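Lipoprotein (Leptospira interrogans serogroup Icterohaemorrhagiae serovar copenhageni, PDB 6OE6) is of unknown function but is probably a lipoprotein, tethered to a membrane by a lipid anchor. Local coordinates at residues G14-E23 against F48-R59. Sequence-based numbering, arbitrary orientation. Where two conformers were deposited one is given.
Sequences GEFGWVLLDE and FPDDKTICYIYR. With FMT (formic acid), chain D.
Strands 15-21 and 53-59 run antiparallel, 157° between their directions, and four hydrogen-bonded pairs, Glu15-Arg59, Gly17-Ile57, Val19-Cys55 and Leu21-Thr53, zip them together with eight N-H to O=C bonds. The non-hydrogen-bonded pairs between them put Phe16, Trp18, Leu20, Ile54, Tyr56 and Tyr58 on one face of the sheet. Tyr58 CD1 sits over the centre of the Phe16 ring, 3.5 Å from Phe16 CE1. A chi1 of -177° swings the Tyr58 ring across toward the 14-16 end of the neighbouring strand, where it covers Phe16 and reaches Gly14, and its hydroxyl bonds to Asp122 in strand 119-129. The Trp18 indole is clamped: Phe48 CZ lies over one face, 3.8 Å from Trp18 CD2, while Tyr56 CB makes a CH-pi contact with the other, and Ile54 CG2 touches the edge. Its NE1 is spent on the carbonyl of Thr42, which, with the packing on both faces, helps hold the indole's rotation. Farther along, Leu20 splays its two methyls, CD1 meeting Pro49 CD tip to tip at 3.6 Å and CD2 resting by Ile54 CG1 and Phe48.

Glu15, Val19, Leu21, Thr53, Cys55 and Arg59 lie on the other face. Leu21 CG packs on Cys55 SG at 3.7 Å, and Glu15 OE1 reaches Arg59 NH1 at 3.1 Å in a salt bridge between side chains pointing the same way, their flat groups turned 68° apart; Arg59 is poorly ordered. Thr53 OG1 donates to the anti side of Glu23 OE2, though Glu23 is poorly ordered.

Leu112, in strand 108-116, touches Phe16, Trp18 and Tyr56, so the aromatic face is turned to the second sheet, as in a beta sandwich. Mainly apolar contacts join the sheets, Trp18 on Phe48 of strand 47-49 among them, plus the Tyr58-Asp122 bond, while the Glu15-Arg59 charge pair keeps to the opposite face.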
ATOM      1  N   GLY A  14      -9.250 -10.749  -0.212  1.00 62.64           N
ATOM      2  CA  GLY A  14      -8.828 -10.068   0.994  1.00 52.71           C
ATOM      3  C   GLY A  14      -9.141  -8.586   0.942  1.00 45.92           C
ATOM      4  O   GLY A  14      -9.769  -8.082   0.011  1.00 43.48           O
ATOM      5  N   GLU A  15      -8.677  -7.867   1.964  1.00 40.67           N
ATOM      6  CA  GLU A  15      -8.971  -6.443   2.089  1.00 41.96           C
ATOM      7  C   GLU A  15      -7.734  -5.684   2.530  1.00 41.66           C
ATOM      8  O   GLU A  15      -7.019  -6.142   3.426  1.00 36.87           O
ATOM      9  CB  GLU A  15     -10.075  -6.170   3.122  1.00 46.05           C
ATOM     10  CG  GLU A  15     -11.475  -6.559   2.685  1.00 59.17           C
ATOM     11  CD  GLU A  15     -12.508  -6.280   3.766  1.00 74.91           C
ATOM     12  OE1 GLU A  15     -12.150  -6.345   4.964  1.00 67.04           O
ATOM     13  OE2 GLU A  15     -13.675  -5.990   3.414  1.00 82.19           O
ATOM     14  N   PHE A  16      -7.519  -4.506   1.934  1.00 32.96           N
ATOM     15  CA  PHE A  16      -6.496  -3.560   2.386  1.00 31.27           C
ATOM     16  C   PHE A  16      -7.135  -2.437   3.199  1.00 34.01           C
ATOM     17  O   PHE A  16      -8.227  -1.960   2.868  1.00 37.39           O
ATOM     18  CB  PHE A  16      -5.737  -2.943   1.210  1.00 30.82           C
ATOM     19  CG  PHE A  16      -4.846  -3.906   0.477  1.00 31.11           C
ATOM     20  CD1 PHE A  16      -3.546  -4.120   0.909  1.00 29.15           C
ATOM     21  CD2 PHE A  16      -5.297  -4.565  -0.663  1.00 37.19           C
ATOM     22  CE1 PHE A  16      -2.692  -5.003   0.238  1.00 33.47           C
ATOM     23  CE2 PHE A  16      -4.473  -5.435  -1.358  1.00 30.75           C
ATOM     24  CZ  PHE A  16      -3.155  -5.672  -0.898  1.00 30.26           C
ATOM     25  N   GLY A  17      -6.446  -2.020   4.269  1.00 35.73           N
ATOM     26  CA  GLY A  17      -6.861  -0.871   5.042  1.00 34.73           C
ATOM     27  C   GLY A  17      -5.672   0.043   5.264  1.00 33.37           C
ATOM     28  O   GLY A  17      -4.526  -0.391   5.216  1.00 32.40           O
ATOM     29  N   TRP A  18      -5.961   1.324   5.516  1.00 34.14           N
ATOM     30  CA  TRP A  18      -4.915   2.338   5.541  1.00 29.93           C
ATOM     31  C   TRP A  18      -5.155   3.350   6.645  1.00 31.89           C
ATOM     32  O   TRP A  18      -6.298   3.650   7.000  1.00 35.23           O
ATOM     33  CB  TRP A  18      -4.824   3.089   4.198  1.00 27.62           C
ATOM     34  CG  TRP A  18      -4.900   2.156   3.023  1.00 29.17           C
ATOM     35  CD1 TRP A  18      -6.033   1.605   2.478  1.00 32.36           C
ATOM     36  CD2 TRP A  18      -3.803   1.647   2.267  1.00 27.45           C
ATOM     37  NE1 TRP A  18      -5.701   0.791   1.426  1.00 28.20           N
ATOM     38  CE2 TRP A  18      -4.335   0.804   1.272  1.00 28.11           C
ATOM     39  CE3 TRP A  18      -2.418   1.827   2.330  1.00 25.53           C
ATOM     40  CZ2 TRP A  18      -3.528   0.133   0.351  1.00 29.03           C
ATOM     41  CZ3 TRP A  18      -1.620   1.165   1.409  1.00 25.46           C
ATOM     42  CH2 TRP A  18      -2.177   0.329   0.435  1.00 26.04           C
ATOM     43  N   VAL A  19      -4.059   3.900   7.166  1.00 31.64           N
ATOM     44  CA  VAL A  19      -4.122   5.084   8.023  1.00 33.07           C
ATOM     45  C   VAL A  19      -2.851   5.882   7.785  1.00 36.10           C
ATOM     46  O   VAL A  19      -1.790   5.310   7.522  1.00 31.03           O
ATOM     47  CB  VAL A  19      -4.317   4.725   9.518  1.00 39.98           C
ATOM     48  CG1 VAL A  19      -3.156   3.885  10.051  1.00 39.12           C
ATOM     49  CG2 VAL A  19      -4.469   5.981  10.347  1.00 48.40           C
ATOM     50  N   LEU A  20      -2.973   7.209   7.810  1.00 34.87           N
ATOM     51  CA  LEU A  20      -1.835   8.099   7.625  1.00 33.95           C
ATOM     52  C   LEU A  20      -1.356   8.588   8.985  1.00 37.84           C
ATOM     53  O   LEU A  20      -2.169   9.046   9.797  1.00 48.57           O
ATOM     54  CB  LEU A  20      -2.214   9.285   6.739  1.00 36.38           C
ATOM     55  CG  LEU A  20      -2.637   9.000   5.306  1.00 35.03           C
ATOM     56  CD1 LEU A  20      -3.006  10.286   4.608  1.00 39.34           C
ATOM     57  CD2 LEU A  20      -1.476   8.319   4.575  1.00 34.75           C
ATOM     58  N   LEU A  21      -0.044   8.501   9.227  1.00 36.99           N
ATOM     59  CA  LEU A  21       0.544   8.823  10.526  1.00 38.90           C
ATOM     60  C   LEU A  21       1.522   9.983  10.415  1.00 41.22           C
ATOM     61  O   LEU A  21       2.363  10.018   9.514  1.00 40.43           O
ATOM     62  CB  LEU A  21       1.267   7.617  11.115  1.00 49.35           C
ATOM     63  CG  LEU A  21       0.459   6.579  11.885  1.00 57.86           C
ATOM     64  CD1 LEU A  21       1.378   5.919  12.914  1.00 57.73           C
ATOM     65  CD2 LEU A  21      -0.753   7.205  12.554  1.00 61.23           C
ATOM     66  N   ASP A  22       1.438  10.920  11.352  1.00 61.73           N
ATOM     67  CA  ASP A  22       2.445  11.962  11.452  1.00 65.94           C
ATOM     68  C   ASP A  22       3.535  11.482  12.398  1.00 79.96           C
ATOM     69  O   ASP A  22       3.252  11.158  13.556  1.00 83.82           O
ATOM     70  CB  ASP A  22       1.851  13.273  11.957  1.00 75.06           C
ATOM     71  CG  ASP A  22       2.765  14.448  11.701  1.00 85.40           C
ATOM     72  OD1 ASP A  22       2.545  15.161  10.700  1.00 90.57           O
ATOM     73  OD2 ASP A  22       3.722  14.637  12.478  1.00 92.40           O
ATOM     74  N   GLU A  23       4.774  11.437  11.906  1.00 75.02           N
ATOM     75  CA  GLU A  23       5.884  10.980  12.734  1.00 75.55           C
ATOM     76  C   GLU A  23       6.012  11.843  13.987  1.00 84.27           C
ATOM     77  O   GLU A  23       5.803  11.363  15.108  1.00 94.15           O
ATOM     78  CB  GLU A  23       7.179  10.975  11.915  1.00 69.56           C
ATOM     79  CG  GLU A  23       7.201   9.938  10.782  1.00 65.31           C
ATOM     80  CD  GLU A  23       7.253   8.497  11.287  1.00 64.13           C
ATOM     81  OE1 GLU A  23       7.558   8.290  12.485  1.00 67.22           O
ATOM     82  OE2 GLU A  23       6.998   7.566  10.484  1.00 61.83           O
ATOM     83  N   PHE A  48      -2.283   9.511  -1.528  1.00 28.56           N
ATOM     84  CA  PHE A  48      -1.648   9.809  -0.248  1.00 30.03           C
ATOM     85  C   PHE A  48      -0.639  10.948  -0.401  1.00 28.30           C
ATOM     86  O   PHE A  48      -0.016  11.118  -1.463  1.00 30.91           O
ATOM     87  CB  PHE A  48      -0.935   8.560   0.303  1.00 29.24           C
ATOM     88  CG  PHE A  48      -1.846   7.361   0.504  1.00 33.25           C
ATOM     89  CD1 PHE A  48      -3.110   7.507   1.060  1.00 30.58           C
ATOM     90  CD2 PHE A  48      -1.422   6.078   0.157  1.00 27.25           C
ATOM     91  CE1 PHE A  48      -3.945   6.410   1.251  1.00 36.62           C
ATOM     92  CE2 PHE A  48      -2.250   4.984   0.347  1.00 29.00           C
ATOM     93  CZ  PHE A  48      -3.513   5.147   0.893  1.00 32.56           C
ATOM     94  N   PRO A  49      -0.457  11.761   0.631  1.00 31.70           N
ATOM     95  CA  PRO A  49       0.539  12.830   0.574  1.00 28.95           C
ATOM     96  C   PRO A  49       1.929  12.269   0.836  1.00 31.15           C
ATOM     97  O   PRO A  49       2.082  11.146   1.301  1.00 32.01           O
ATOM     98  CB  PRO A  49       0.100  13.759   1.713  1.00 37.15           C
ATOM     99  CG  PRO A  49      -0.432  12.785   2.736  1.00 37.69           C
ATOM    100  CD  PRO A  49      -1.137  11.702   1.936  1.00 30.58           C
ATOM    101  N   ASP A  50       2.943  13.091   0.557  1.00 33.03           N
ATOM    102  CA  ASP A  50       4.334  12.676   0.732  1.00 35.05           C
ATOM    103  C   ASP A  50       4.894  13.041   2.102  1.00 42.71           C
ATOM    104  O   ASP A  50       6.099  12.877   2.336  1.00 39.08           O
ATOM    105  CB  ASP A  50       5.214  13.283  -0.369  1.00 36.96           C
ATOM    106  CG  ASP A  50       5.473  14.783  -0.185  1.00 48.58           C
ATOM    107  OD1 ASP A  50       4.745  15.481   0.557  1.00 43.13           O
ATOM    108  OD2 ASP A  50       6.436  15.271  -0.805  1.00 56.24           O
ATOM    109  N   ASP A  51       4.061  13.549   3.010  1.00 36.06           N
ATOM    110  CA  ASP A  51       4.572  14.008   4.293  1.00 35.82           C
ATOM    111  C   ASP A  51       3.942  13.281   5.477  1.00 35.45           C
ATOM    112  O   ASP A  51       4.048  13.757   6.620  1.00 40.99           O
ATOM    113  CB  ASP A  51       4.394  15.523   4.419  1.00 39.22           C
ATOM    114  CG  ASP A  51       2.943  15.959   4.420  1.00 46.27           C
ATOM    115  OD1 ASP A  51       2.041  15.129   4.218  1.00 38.94           O
ATOM    116  OD2 ASP A  51       2.702  17.170   4.648  1.00 48.96           O
ATOM    117  N   LYS A  52       3.281  12.156   5.218  1.00 34.79           N
ATOM    118  CA  LYS A  52       2.733  11.298   6.257  0.53 35.08           C
ATOM    119  C   LYS A  52       3.182   9.868   6.006  1.00 32.52           C
ATOM    120  O   LYS A  52       3.338   9.439   4.859  1.00 32.75           O
ATOM    121  CB  LYS A  52       1.196  11.335   6.292  0.53 37.75           C
ATOM    122  CG  LYS A  52       0.599  12.717   6.547  0.53 39.40           C
ATOM    123  CD  LYS A  52       0.878  13.211   7.950  0.53 46.44           C
ATOM    124  CE  LYS A  52       0.168  14.537   8.210  0.53 51.15           C
ATOM    125  NZ  LYS A  52       0.441  15.089   9.569  0.53 53.50           N
ATOM    126  N   THR A  53       3.391   9.133   7.090  1.00 32.73           N
ATOM    127  CA  THR A  53       3.766   7.731   6.940  1.00 32.49           C
ATOM    128  C   THR A  53       2.518   6.934   6.577  1.00 31.09           C
ATOM    129  O   THR A  53       1.472   7.077   7.213  1.00 32.75           O
ATOM    130  CB  THR A  53       4.447   7.233   8.221  1.00 33.09           C
ATOM    131  OG1 THR A  53       5.723   7.883   8.344  1.00 34.97           O
ATOM    132  CG2 THR A  53       4.689   5.720   8.178  1.00 33.40           C
ATOM    133  N   ILE A  54       2.609   6.148   5.504  1.00 24.81           N
ATOM    134  CA  ILE A  54       1.469   5.414   4.957  1.00 23.98           C
ATOM    135  C   ILE A  54       1.462   4.045   5.619  1.00 28.17           C
ATOM    136  O   ILE A  54       2.355   3.237   5.361  1.00 26.85           O
ATOM    137  CB  ILE A  54       1.571   5.276   3.439  1.00 23.19           C
ATOM    138  CG1 ILE A  54       1.605   6.672   2.751  1.00 23.65           C
ATOM    139  CG2 ILE A  54       0.420   4.347   2.898  1.00 25.09           C
ATOM    140  CD1 ILE A  54       2.170   6.669   1.297  1.00 23.97           C
ATOM    141  N   CYS A  55       0.471   3.782   6.471  1.00 26.71           N
ATOM    142  CA  CYS A  55       0.380   2.514   7.200  1.00 28.18           C
ATOM    143  C   CYS A  55      -0.722   1.655   6.601  1.00 33.57           C
ATOM    144  O   CYS A  55      -1.835   2.142   6.376  1.00 30.72           O
ATOM    145  CB  CYS A  55       0.085   2.745   8.682  1.00 30.95           C
ATOM    146  SG  CYS A  55       1.234   3.869   9.488  1.00 35.22           S
ATOM    147  N   TYR A  56      -0.427   0.384   6.345  1.00 28.40           N
ATOM    148  CA  TYR A  56      -1.437  -0.500   5.786  1.00 24.37           C
ATOM    149  C   TYR A  56      -1.640  -1.725   6.661  1.00 30.76           C
ATOM    150  O   TYR A  56      -0.791  -2.123   7.479  1.00 30.99           O
ATOM    151  CB  TYR A  56      -1.102  -0.942   4.332  1.00 24.76           C
ATOM    152  CG  TYR A  56       0.000  -1.984   4.287  1.00 25.37           C
ATOM    153  CD1 TYR A  56      -0.293  -3.345   4.360  1.00 29.77           C
ATOM    154  CD2 TYR A  56       1.321  -1.607   4.179  1.00 30.33           C
ATOM    155  CE1 TYR A  56       0.713  -4.295   4.353  1.00 30.86           C
ATOM    156  CE2 TYR A  56       2.328  -2.540   4.170  1.00 28.70           C
ATOM    157  CZ  TYR A  56       2.021  -3.885   4.249  1.00 35.42           C
ATOM    158  OH  TYR A  56       3.050  -4.806   4.244  1.00 36.02           O
ATOM    159  N   ILE A  57      -2.818  -2.299   6.496  1.00 32.19           N
ATOM    160  CA  ILE A  57      -3.130  -3.614   7.022  1.00 32.26           C
ATOM    161  C   ILE A  57      -3.669  -4.417   5.848  1.00 35.21           C
ATOM    162  O   ILE A  57      -4.308  -3.864   4.943  1.00 32.78           O
ATOM    163  CB  ILE A  57      -4.139  -3.535   8.191  1.00 38.49           C
ATOM    164  CG1 ILE A  57      -4.245  -4.882   8.900  1.00 37.23           C
ATOM    165  CG2 ILE A  57      -5.509  -3.057   7.709  1.00 38.11           C
ATOM    166  CD1 ILE A  57      -4.988  -4.814  10.235  1.00 44.86           C
ATOM    167  N   TYR A  58      -3.364  -5.713   5.823  1.00 30.09           N
ATOM    168  CA  TYR A  58      -4.000  -6.619   4.870  1.00 29.92           C
ATOM    169  C   TYR A  58      -4.678  -7.752   5.621  1.00 35.03           C
ATOM    170  O   TYR A  58      -4.034  -8.443   6.412  1.00 37.93           O
ATOM    171  CB  TYR A  58      -3.000  -7.189   3.850  1.00 32.19           C
ATOM    172  CG  TYR A  58      -3.683  -8.065   2.822  1.00 35.43           C
ATOM    173  CD1 TYR A  58      -4.504  -7.514   1.849  1.00 31.89           C
ATOM    174  CD2 TYR A  58      -3.546  -9.445   2.849  1.00 37.60           C
ATOM    175  CE1 TYR A  58      -5.146  -8.311   0.921  1.00 36.16           C
ATOM    176  CE2 TYR A  58      -4.179 -10.244   1.925  1.00 39.52           C
ATOM    177  CZ  TYR A  58      -4.976  -9.676   0.962  1.00 38.22           C
ATOM    178  OH  TYR A  58      -5.620 -10.471   0.045  1.00 42.96           O
ATOM    179  N   ARG A  59      -5.967  -7.945   5.371  1.00 36.25           N
ATOM    180  CA  ARG A  59      -6.710  -9.043   5.984  1.00 40.24           C
ATOM    181  C   ARG A  59      -6.918 -10.132   4.942  1.00 44.96           C
ATOM    182  O   ARG A  59      -7.560  -9.895   3.914  1.00 47.62           O
ATOM    183  CB  ARG A  59      -8.051  -8.578   6.546  1.00 43.82           C
ATOM    184  CG  ARG A  59      -8.804  -9.725   7.260  1.00 74.53           C
ATOM    185  CD  ARG A  59      -9.937  -9.237   8.153  1.00 81.46           C
ATOM    186  NE  ARG A  59      -9.663  -7.921   8.722  1.00 91.52           N
ATOM    187  CZ  ARG A  59     -10.477  -6.875   8.619  1.00 94.69           C
ATOM    188  NH1 ARG A  59     -11.638  -6.992   7.985  1.00 95.68           N
ATOM    189  NH2 ARG A  59     -10.135  -5.714   9.163  1.00 93.62           N
TER
HETATM  190  C   FMT D 202       6.255  -2.881   4.950  1.00 34.02           C
HETATM  191  O1  FMT D 202       6.527  -2.407   6.044  1.00 38.03           O
HETATM  192  O2  FMT D 202       5.402  -3.758   4.815  1.00 42.45           O
HETATM  193  O   HOH W   1       5.247  12.414   8.909  1.00 46.73           O